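Local coordinates for extracellular solute-binding protein (Bordetella parapertussis, PDB 3PU5) that probably binds a small solute, perhaps a polyamine, outside the cytoplasmic membrane and delivers it to a transporter, at residues A[149-160]-A[308-319]; A[275-283]-A[289-297]. All coordinates share one frame; numbering follows the deposited sequence.

Interactions 1 and 2 lie on opposite sides of the chain's centre, with their own centres 27 Å apart and their nearest atoms about 10 Å apart, so neither touches the other. They are related through the chain: the two segments of interaction 2 run from the end of helix 265-275 into the irregular connection to helix 305-322, and that last helix supplies residues 308-319 to interaction 1. Interaction 1 is a mainly apolar seat for the C-terminal helix, whereas interaction 2 packs two parts of that connection against each other, through Y276, L294 and I297. In this family, solute is expected to bind between two lobes; neither contact contains a bound ligand.

Interaction 1. Residues A[149-160]-A[308-319]; sequences NLSSNVRGAEVL and LIKNMSALLDLW
L150 lies against the six-membered ring of W319, its CB 3.5 Å from the ring centroid and 11° off the normal, a CH-pi contact over one face. W319 has CG anti to its own backbone N (chi1 179°), which carries the indole out over L150. At the ring's edge, L160 brings CD1 to 3.9 Å from W319 CZ3, near the ring plane. The amide of N149 comes in obliquely, ND2 3.7 Å from W319 CZ2. Beyond its CB, L150 forks: CD2 touches L315 CG at 3.6 Å and L316 CD2 at 3.7 Å, while CD1 turns to the methyl of selenomethionine M312. A branched aliphatic chain suits this place, since it meets three helix side chains besides the indole.

A second patch forms where A157 CB meets L308 CD2 at 3.8 Å; the short A157 methyl leaves room for the larger side chains of L308, M312 and L315. The other methyl of L308, CD1, lies 3.4 Å from E158 OE2, although E158 leaves its backbone in the other direction and bends back. That carboxylate oxygen is held by a salt bridge from R155 NH1 at 3.0 Å, received from above the carboxylate plane. R155 also occupies the N-cap of the helix.

The last helix of the chain packs across loop 149-155 and the start of helix 156-167 (the 156-160 and 308-319 axes lie 91° apart), beside parallel strands 145-148 and 188-192, probably in one alpha/beta lobe of a periplasmic-binding-protein-like fold. F191 meets W319 edge-to-face, L181 of helix 174-184 touches the indole, and E158 rests on strand 238-246.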
loop_
_atom_site.group_PDB
_atom_site.type_symbol
_atom_site.label_atom_id
_atom_site.label_comp_id
_atom_site.label_asym_id
_atom_site.label_seq_id
_atom_site.Cartn_x
_atom_site.Cartn_y
_atom_site.Cartn_z
ATOM N N ASN A 149 7.591 3.020 -13.462
ATOM C CA ASN A 149 7.124 2.504 -14.746
ATOM C C ASN A 149 5.682 2.036 -14.640
ATOM O O ASN A 149 5.378 1.185 -13.804
ATOM C CB ASN A 149 7.993 1.351 -15.241
ATOM C CG ASN A 149 7.604 0.902 -16.641
ATOM O OD1 ASN A 149 7.454 -0.284 -16.910
ATOM N ND2 ASN A 149 7.418 1.860 -17.530
ATOM N N LEU A 150 4.797 2.581 -15.476
ATOM C CA LEU A 150 3.372 2.226 -15.402
ATOM C C LEU A 150 3.118 0.712 -15.485
ATOM O O LEU A 150 2.345 0.156 -14.702
ATOM C CB LEU A 150 2.542 2.975 -16.456
ATOM C CG LEU A 150 1.034 2.748 -16.301
ATOM C CD1 LEU A 150 0.616 3.028 -14.868
ATOM C CD2 LEU A 150 0.203 3.576 -17.275
ATOM N N SER A 151 3.791 0.041 -16.412
ATOM C CA SER A 151 3.566 -1.386 -16.651
ATOM C C SER A 151 4.157 -2.335 -15.612
ATOM O O SER A 151 4.061 -3.550 -15.773
ATOM C CB SER A 151 4.134 -1.780 -18.018
ATOM O OG SER A 151 3.589 -0.956 -19.030
ATOM N N SER A 152 4.771 -1.814 -14.556
ATOM C CA SER A 152 5.543 -2.684 -13.677
ATOM C C SER A 152 4.896 -3.013 -12.329
ATOM O O SER A 152 5.518 -3.641 -11.474
ATOM C CB SER A 152 6.950 -2.117 -13.478
ATOM O OG SER A 152 7.670 -2.135 -14.698
ATOM N N ASN A 153 3.650 -2.602 -12.146
ATOM C CA ASN A 153 2.958 -2.823 -10.881
ATOM C C ASN A 153 3.769 -2.314 -9.682
ATOM O O ASN A 153 3.938 -3.021 -8.673
ATOM C CB ASN A 153 2.590 -4.307 -10.690
ATOM C CG ASN A 153 1.713 -4.535 -9.461
ATOM O OD1 ASN A 153 0.600 -4.001 -9.366
ATOM N ND2 ASN A 153 2.220 -5.318 -8.507
ATOM N N VAL A 154 4.274 -1.087 -9.806
ATOM C CA VAL A 154 4.988 -0.443 -8.715
ATOM C C VAL A 154 4.304 0.879 -8.346
ATOM O O VAL A 154 4.964 1.872 -8.037
ATOM C CB VAL A 154 6.485 -0.251 -9.034
ATOM C CG1 VAL A 154 7.209 -1.574 -8.911
ATOM C CG2 VAL A 154 6.680 0.333 -10.427
ATOM N N ARG A 155 2.970 0.863 -8.390
ATOM C CA ARG A 155 2.118 1.991 -7.993
ATOM C C ARG A 155 2.220 3.221 -8.894
ATOM O O ARG A 155 1.941 4.345 -8.455
ATOM C CB ARG A 155 2.354 2.386 -6.530
ATOM C CG ARG A 155 2.148 1.265 -5.544
ATOM C CD ARG A 155 0.745 0.714 -5.626
ATOM N NE ARG A 155 0.537 -0.389 -4.699
ATOM C CZ ARG A 155 -0.599 -1.082 -4.605
ATOM N NH1 ARG A 155 -1.634 -0.789 -5.388
ATOM N NH2 ARG A 155 -0.702 -2.074 -3.728
ATOM N N GLY A 156 2.606 3.012 -10.149
ATOM C CA GLY A 156 2.646 4.095 -11.113
ATOM C C GLY A 156 1.282 4.732 -11.326
ATOM O O GLY A 156 1.149 5.958 -11.345
ATOM N N ALA A 157 0.262 3.900 -11.506
ATOM C CA ALA A 157 -1.086 4.412 -11.716
ATOM C C ALA A 157 -1.487 5.342 -10.583
ATOM O O ALA A 157 -2.132 6.364 -10.812
ATOM C CB ALA A 157 -2.089 3.270 -11.849
ATOM N N GLU A 158 -1.098 4.983 -9.361
ATOM C CA GLU A 158 -1.451 5.761 -8.172
ATOM C C GLU A 158 -0.817 7.155 -8.170
ATOM O O GLU A 158 -1.492 8.150 -7.910
ATOM C CB GLU A 158 -1.054 5.011 -6.891
ATOM C CG GLU A 158 -2.008 3.872 -6.464
ATOM C CD GLU A 158 -1.846 2.577 -7.268
ATOM O OE1 GLU A 158 -1.060 2.553 -8.244
ATOM O OE2 GLU A 158 -2.522 1.574 -6.920
ATOM N N VAL A 159 0.484 7.224 -8.435
ATOM C CA VAL A 159 1.170 8.514 -8.486
ATOM C C VAL A 159 0.558 9.410 -9.564
ATOM O O VAL A 159 0.282 10.580 -9.318
ATOM C CB VAL A 159 2.684 8.350 -8.718
ATOM C CG1 VAL A 159 3.376 9.715 -8.725
ATOM C CG2 VAL A 159 3.272 7.480 -7.633
ATOM N N LEU A 160 0.346 8.855 -10.755
ATOM C CA LEU A 160 -0.290 9.608 -11.843
ATOM C C LEU A 160 -1.676 10.124 -11.446
ATOM O O LEU A 160 -2.053 11.246 -11.795
ATOM C CB LEU A 160 -0.381 8.757 -13.111
ATOM C CG LEU A 160 0.940 8.483 -13.846
ATOM C CD1 LEU A 160 0.787 7.322 -14.812
ATOM C CD2 LEU A 160 1.423 9.745 -14.570
ATOM N N LEU A 308 -9.075 2.766 -10.519
ATOM C CA LEU A 308 -7.784 2.342 -11.069
ATOM C C LEU A 308 -7.925 1.205 -12.079
ATOM O O LEU A 308 -7.320 1.232 -13.153
ATOM C CB LEU A 308 -6.823 1.932 -9.946
ATOM C CG LEU A 308 -6.272 3.094 -9.111
ATOM C CD1 LEU A 308 -5.578 2.567 -7.879
ATOM C CD2 LEU A 308 -5.318 3.950 -9.939
ATOM N N ILE A 309 -8.725 0.204 -11.729
ATOM C CA ILE A 309 -8.960 -0.942 -12.605
ATOM C C ILE A 309 -9.642 -0.510 -13.898
ATOM O O ILE A 309 -9.264 -0.925 -14.999
ATOM C CB ILE A 309 -9.819 -2.006 -11.889
ATOM C CG1 ILE A 309 -9.051 -2.589 -10.700
ATOM C CG2 ILE A 309 -10.247 -3.115 -12.863
ATOM C CD1 ILE A 309 -9.829 -3.618 -9.903
ATOM N N LYS A 310 -10.647 0.346 -13.757
ATOM C CA LYS A 310 -11.441 0.769 -14.901
ATOM C C LYS A 310 -10.627 1.593 -15.893
ATOM O O LYS A 310 -10.829 1.493 -17.100
ATOM C CB LYS A 310 -12.667 1.564 -14.441
ATOM C CG LYS A 310 -13.516 2.097 -15.592
ATOM C CD LYS A 310 -14.776 2.815 -15.102
ATOM C CE LYS A 310 -14.499 4.264 -14.715
ATOM N NZ LYS A 310 -15.750 4.988 -14.344
ATOM N N ASN A 311 -9.707 2.405 -15.383
ATOM C CA ASN A 311 -8.980 3.344 -16.226
ATOM C C ASN A 311 -7.648 2.812 -16.745
ATOM O O ASN A 311 -7.007 3.455 -17.568
ATOM C CB ASN A 311 -8.763 4.668 -15.481
ATOM C CG ASN A 311 -10.033 5.486 -15.362
ATOM O OD1 ASN A 311 -10.063 6.519 -14.690
ATOM N ND2 ASN A 311 -11.092 5.027 -16.013
HETATM N N MSE A 312 -7.235 1.640 -16.273
HETATM C CA MSE A 312 -5.895 1.139 -16.558
HETATM C C MSE A 312 -5.612 1.012 -18.058
HETATM O O MSE A 312 -4.579 1.471 -18.532
HETATM C CB MSE A 312 -5.643 -0.191 -15.839
HETATM C CG MSE A 312 -4.171 -0.639 -15.833
HETATM SE SE MSE A 312 -2.911 0.713 -15.113
HETATM C CE MSE A 312 -1.498 -0.482 -14.449
ATOM N N SER A 313 -6.529 0.397 -18.802
ATOM C CA SER A 313 -6.351 0.230 -20.248
ATOM C C SER A 313 -6.125 1.555 -20.975
ATOM O O SER A 313 -5.143 1.714 -21.689
ATOM C CB SER A 313 -7.541 -0.517 -20.861
ATOM O OG SER A 313 -7.707 -1.767 -20.217
ATOM N N ALA A 314 -7.030 2.504 -20.786
ATOM C CA ALA A 314 -6.883 3.820 -21.397
ATOM C C ALA A 314 -5.600 4.516 -20.948
ATOM O O ALA A 314 -4.907 5.130 -21.755
ATOM C CB ALA A 314 -8.088 4.687 -21.097
ATOM N N LEU A 315 -5.296 4.438 -19.657
ATOM C CA LEU A 315 -4.077 5.050 -19.121
ATOM C C LEU A 315 -2.834 4.491 -19.814
ATOM O O LEU A 315 -1.947 5.242 -20.223
ATOM C CB LEU A 315 -3.990 4.828 -17.603
ATOM C CG LEU A 315 -2.854 5.519 -16.836
ATOM C CD1 LEU A 315 -2.844 7.034 -17.076
ATOM C CD2 LEU A 315 -2.946 5.198 -15.341
ATOM N N LEU A 316 -2.775 3.171 -19.942
ATOM C CA LEU A 316 -1.673 2.497 -20.627
ATOM C C LEU A 316 -1.540 2.967 -22.073
ATOM O O LEU A 316 -0.436 3.219 -22.555
ATOM C CB LEU A 316 -1.887 0.982 -20.604
ATOM C CG LEU A 316 -1.797 0.320 -19.234
ATOM C CD1 LEU A 316 -2.464 -1.042 -19.252
ATOM C CD2 LEU A 316 -0.342 0.209 -18.799
ATOM N N ASP A 317 -2.678 3.064 -22.757
ATOM C CA ASP A 317 -2.728 3.554 -24.134
ATOM C C ASP A 317 -2.106 4.948 -24.247
ATOM O O ASP A 317 -1.225 5.177 -25.075
ATOM C CB ASP A 317 -4.176 3.597 -24.636
ATOM C CG ASP A 317 -4.712 2.220 -25.006
ATOM O OD1 ASP A 317 -3.905 1.267 -25.123
ATOM O OD2 ASP A 317 -5.945 2.090 -25.195
ATOM N N LEU A 318 -2.575 5.875 -23.415
ATOM C CA LEU A 318 -2.042 7.240 -23.389
ATOM C C LEU A 318 -0.550 7.243 -23.081
ATOM O O LEU A 318 0.222 7.993 -23.689
ATOM C CB LEU A 318 -2.771 8.084 -22.347
ATOM C CG LEU A 318 -4.089 8.734 -22.753
ATOM C CD1 LEU A 318 -4.532 9.684 -21.663
ATOM C CD2 LEU A 318 -3.935 9.477 -24.077
ATOM N N TRP A 319 -0.154 6.407 -22.125
ATOM C CA TRP A 319 1.253 6.247 -21.774
ATOM C C TRP A 319 2.046 5.830 -23.012
ATOM O O TRP A 319 2.998 6.501 -23.400
ATOM C CB TRP A 319 1.403 5.221 -20.644
ATOM C CG TRP A 319 2.816 4.924 -20.189
ATOM C CD1 TRP A 319 3.739 4.151 -20.837
ATOM C CD2 TRP A 319 3.442 5.351 -18.966
ATOM N NE1 TRP A 319 4.902 4.088 -20.109
ATOM C CE2 TRP A 319 4.748 4.814 -18.956
ATOM C CE3 TRP A 319 3.032 6.145 -17.891
ATOM C CZ2 TRP A 319 5.645 5.038 -17.904
ATOM C CZ3 TRP A 319 3.923 6.366 -16.847
ATOM C CH2 TRP A 319 5.212 5.814 -16.861
#

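Interaction 2. Residues A[275-283]-A[289-297]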
loop_
_atom_site.group_PDB
_atom_site.type_symbol
_atom_site.label_atom_id
_atom_site.label_comp_id
_atom_site.label_asym_id
_atom_site.label_seq_id
_atom_site.Cartn_x
_atom_site.Cartn_y
_atom_site.Cartn_z
HETATM N N MSE A 275 7.565 -3.662 10.245
HETATM C CA MSE A 275 7.629 -3.568 8.787
HETATM C C MSE A 275 7.854 -2.151 8.266
HETATM O O MSE A 275 7.984 -1.965 7.060
HETATM C CB MSE A 275 6.345 -4.115 8.159
HETATM C CG MSE A 275 6.137 -5.585 8.396
HETATM SE SE MSE A 275 7.486 -6.656 7.456
HETATM C CE MSE A 275 7.023 -6.203 5.599
ATOM N N TYR A 276 7.899 -1.159 9.155
ATOM C CA TYR A 276 7.903 0.250 8.730
ATOM C C TYR A 276 6.688 0.575 7.849
ATOM O O TYR A 276 6.811 1.214 6.795
ATOM C CB TYR A 276 9.202 0.636 8.008
ATOM C CG TYR A 276 10.434 0.653 8.896
ATOM C CD1 TYR A 276 10.901 -0.514 9.489
ATOM C CD2 TYR A 276 11.146 1.821 9.109
ATOM C CE1 TYR A 276 12.029 -0.508 10.290
ATOM C CE2 TYR A 276 12.269 1.842 9.910
ATOM C CZ TYR A 276 12.707 0.678 10.496
ATOM O OH TYR A 276 13.831 0.687 11.290
ATOM N N TYR A 277 5.519 0.125 8.300
ATOM C CA TYR A 277 4.244 0.438 7.665
ATOM C C TYR A 277 3.438 1.380 8.550
ATOM O O TYR A 277 3.728 1.535 9.746
ATOM C CB TYR A 277 3.400 -0.824 7.482
ATOM C CG TYR A 277 3.881 -1.814 6.443
ATOM C CD1 TYR A 277 4.703 -1.427 5.387
ATOM C CD2 TYR A 277 3.480 -3.139 6.503
ATOM C CE1 TYR A 277 5.121 -2.347 4.431
ATOM C CE2 TYR A 277 3.893 -4.059 5.559
ATOM C CZ TYR A 277 4.704 -3.662 4.526
ATOM O OH TYR A 277 5.094 -4.598 3.593
ATOM N N GLY A 278 2.406 1.986 7.959
ATOM C CA GLY A 278 1.430 2.743 8.712
ATOM C C GLY A 278 0.265 1.865 9.136
ATOM O O GLY A 278 -0.216 1.056 8.346
ATOM N N ALA A 279 -0.184 2.036 10.380
ATOM C CA ALA A 279 -1.312 1.282 10.921
ATOM C C ALA A 279 -2.630 1.912 10.512
ATOM O O ALA A 279 -2.746 3.141 10.446
ATOM C CB ALA A 279 -1.229 1.220 12.432
ATOM N N VAL A 280 -3.628 1.072 10.255
ATOM C CA VAL A 280 -4.960 1.558 9.902
ATOM C C VAL A 280 -5.837 1.789 11.140
ATOM O O VAL A 280 -6.960 2.270 11.035
ATOM C CB VAL A 280 -5.675 0.598 8.931
ATOM C CG1 VAL A 280 -4.864 0.448 7.639
ATOM C CG2 VAL A 280 -5.890 -0.763 9.593
ATOM N N ASN A 281 -5.320 1.438 12.311
ATOM C CA ASN A 281 -6.008 1.709 13.569
ATOM C C ASN A 281 -5.524 3.068 14.099
ATOM O O ASN A 281 -4.334 3.249 14.348
ATOM C CB ASN A 281 -5.721 0.584 14.566
ATOM C CG ASN A 281 -6.592 0.661 15.820
ATOM O OD1 ASN A 281 -6.789 1.732 16.393
ATOM N ND2 ASN A 281 -7.093 -0.483 16.260
ATOM N N ARG A 282 -6.437 4.030 14.228
ATOM C CA ARG A 282 -6.062 5.377 14.629
ATOM C C ARG A 282 -5.530 5.470 16.063
ATOM O O ARG A 282 -4.974 6.498 16.446
ATOM C CB ARG A 282 -7.237 6.348 14.449
ATOM C CG ARG A 282 -8.350 6.139 15.456
ATOM C CD ARG A 282 -9.344 7.304 15.449
ATOM N NE ARG A 282 -9.956 7.533 14.141
ATOM C CZ ARG A 282 -11.011 6.867 13.684
ATOM N NH1 ARG A 282 -11.574 5.927 14.434
ATOM N NH2 ARG A 282 -11.505 7.147 12.479
ATOM N N LYS A 283 -5.714 4.415 16.853
ATOM C CA LYS A 283 -5.276 4.421 18.249
ATOM C C LYS A 283 -3.770 4.207 18.380
ATOM O O LYS A 283 -3.175 4.537 19.410
ATOM C CB LYS A 283 -5.975 3.324 19.032
ATOM C CG LYS A 283 -7.413 3.595 19.429
ATOM C CD LYS A 283 -7.845 2.488 20.373
ATOM C CE LYS A 283 -9.088 2.843 21.167
ATOM N NZ LYS A 283 -9.055 2.131 22.483
ATOM N N LYS A 289 11.248 5.672 16.482
ATOM C CA LYS A 289 11.767 5.308 15.169
ATOM C C LYS A 289 10.879 5.804 14.027
ATOM O O LYS A 289 11.368 6.065 12.927
ATOM C CB LYS A 289 11.967 3.793 15.072
ATOM C CG LYS A 289 12.986 3.383 14.041
ATOM C CD LYS A 289 13.578 2.012 14.354
ATOM C CE LYS A 289 12.539 0.907 14.191
ATOM N NZ LYS A 289 13.134 -0.462 14.318
ATOM N N LEU A 290 9.584 5.958 14.291
ATOM C CA LEU A 290 8.631 6.256 13.221
ATOM C C LEU A 290 7.742 7.468 13.483
ATOM O O LEU A 290 7.228 8.089 12.552
ATOM C CB LEU A 290 7.758 5.025 12.970
ATOM C CG LEU A 290 8.534 3.870 12.345
ATOM C CD1 LEU A 290 7.773 2.548 12.460
ATOM C CD2 LEU A 290 8.843 4.200 10.900
ATOM N N LYS A 291 7.554 7.772 14.764
ATOM C CA LYS A 291 6.658 8.823 15.235
ATOM C C LYS A 291 6.807 10.132 14.458
ATOM O O LYS A 291 5.817 10.807 14.151
ATOM C CB LYS A 291 6.955 9.063 16.717
ATOM C CG LYS A 291 6.140 10.112 17.413
ATOM C CD LYS A 291 6.702 10.294 18.828
ATOM C CE LYS A 291 5.694 10.967 19.745
ATOM N NZ LYS A 291 5.226 12.260 19.172
ATOM N N HIS A 292 8.045 10.483 14.138
ATOM C CA HIS A 292 8.323 11.782 13.545
ATOM C C HIS A 292 8.313 11.804 12.013
ATOM O O HIS A 292 8.352 12.881 11.409
ATOM C CB HIS A 292 9.651 12.335 14.086
ATOM C CG HIS A 292 9.722 12.360 15.585
ATOM N ND1 HIS A 292 8.898 13.156 16.356
ATOM C CD2 HIS A 292 10.503 11.675 16.453
ATOM C CE1 HIS A 292 9.173 12.962 17.634
ATOM N NE2 HIS A 292 10.143 12.070 17.722
ATOM N N ARG A 293 8.254 10.641 11.376
ATOM C CA ARG A 293 8.392 10.608 9.917
ATOM C C ARG A 293 7.297 9.862 9.147
ATOM O O ARG A 293 7.002 10.202 7.998
ATOM C CB ARG A 293 9.794 10.125 9.508
ATOM C CG ARG A 293 10.258 8.869 10.210
ATOM C CD ARG A 293 11.731 8.612 9.949
ATOM N NE ARG A 293 12.172 7.385 10.605
ATOM C CZ ARG A 293 13.290 6.726 10.315
ATOM N NH1 ARG A 293 14.099 7.166 9.362
ATOM N NH2 ARG A 293 13.593 5.616 10.978
ATOM N N LEU A 294 6.706 8.848 9.765
ATOM C CA LEU A 294 5.587 8.157 9.154
ATOM C C LEU A 294 4.482 9.158 8.848
ATOM O O LEU A 294 4.117 9.957 9.707
ATOM C CB LEU A 294 5.055 7.091 10.098
ATOM C CG LEU A 294 4.174 6.044 9.429
ATOM C CD1 LEU A 294 5.059 5.104 8.644
ATOM C CD2 LEU A 294 3.377 5.291 10.481
ATOM N N PRO A 295 3.943 9.123 7.619
ATOM C CA PRO A 295 2.872 10.082 7.294
ATOM C C PRO A 295 1.625 9.785 8.124
ATOM O O PRO A 295 1.311 8.619 8.377
ATOM C CB PRO A 295 2.592 9.809 5.806
ATOM C CG PRO A 295 3.014 8.345 5.625
ATOM C CD PRO A 295 4.260 8.240 6.479
ATOM N N SER A 296 0.931 10.840 8.535
ATOM C CA SER A 296 -0.238 10.726 9.397
ATOM C C SER A 296 -1.355 9.905 8.758
ATOM O O SER A 296 -1.630 10.021 7.567
ATOM C CB SER A 296 -0.769 12.124 9.738
ATOM O OG SER A 296 -1.938 12.026 10.525
ATOM N N ILE A 297 -2.014 9.096 9.578
ATOM C CA ILE A 297 -3.115 8.261 9.130
ATOM C C ILE A 297 -4.204 9.123 8.492
ATOM O O ILE A 297 -4.875 8.694 7.546
ATOM C CB ILE A 297 -3.686 7.417 10.302
ATOM C CG1 ILE A 297 -4.715 6.392 9.815
ATOM C CG2 ILE A 297 -4.282 8.313 11.392
ATOM C CD1 ILE A 297 -5.186 5.451 10.929
#
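Y276 is met by three side chains of 289-297: L290 and K289 approach from one side of the ring, R293 at its edge. L290 crosses it at about a right angle, bringing CD2 to 3.8 Å from Y276 CD2. K289 crosses the end of the phenol, with CE 3.2 Å from Y276 OH. R293 NH2 is 4.1 Å from Y276 CE2, and the guanidinium and ring planes are 69° apart. R293 NE (2.8 Å) and NH2 (3.0 Å) grip K289 O side-on, in the guanidinium plane, which fixes the group's rotation. NH2 also pairs with D222, and NH1 with E221, both of helix 214-223, a task suited to arginine's several N-H groups.

Further along, backbone replaces side chain as the partner. G278, lacking a side chain, admits L294 CD2 to 3.7 Å from its CA. I297 extends CG1 anti to the backbone N (chi1 -172°), which carries CD1 to 3.4 Å from A279 O and 3.6 Å from V280 O. Next, N281 OD1 accepts K283 N in an Asx turn, while its ND2 binds L263 O. This is the long non-helical connection to the last helix, set against helices 214-223, 265-275 and 15-33, in a chain expected to be two-lobed like its family.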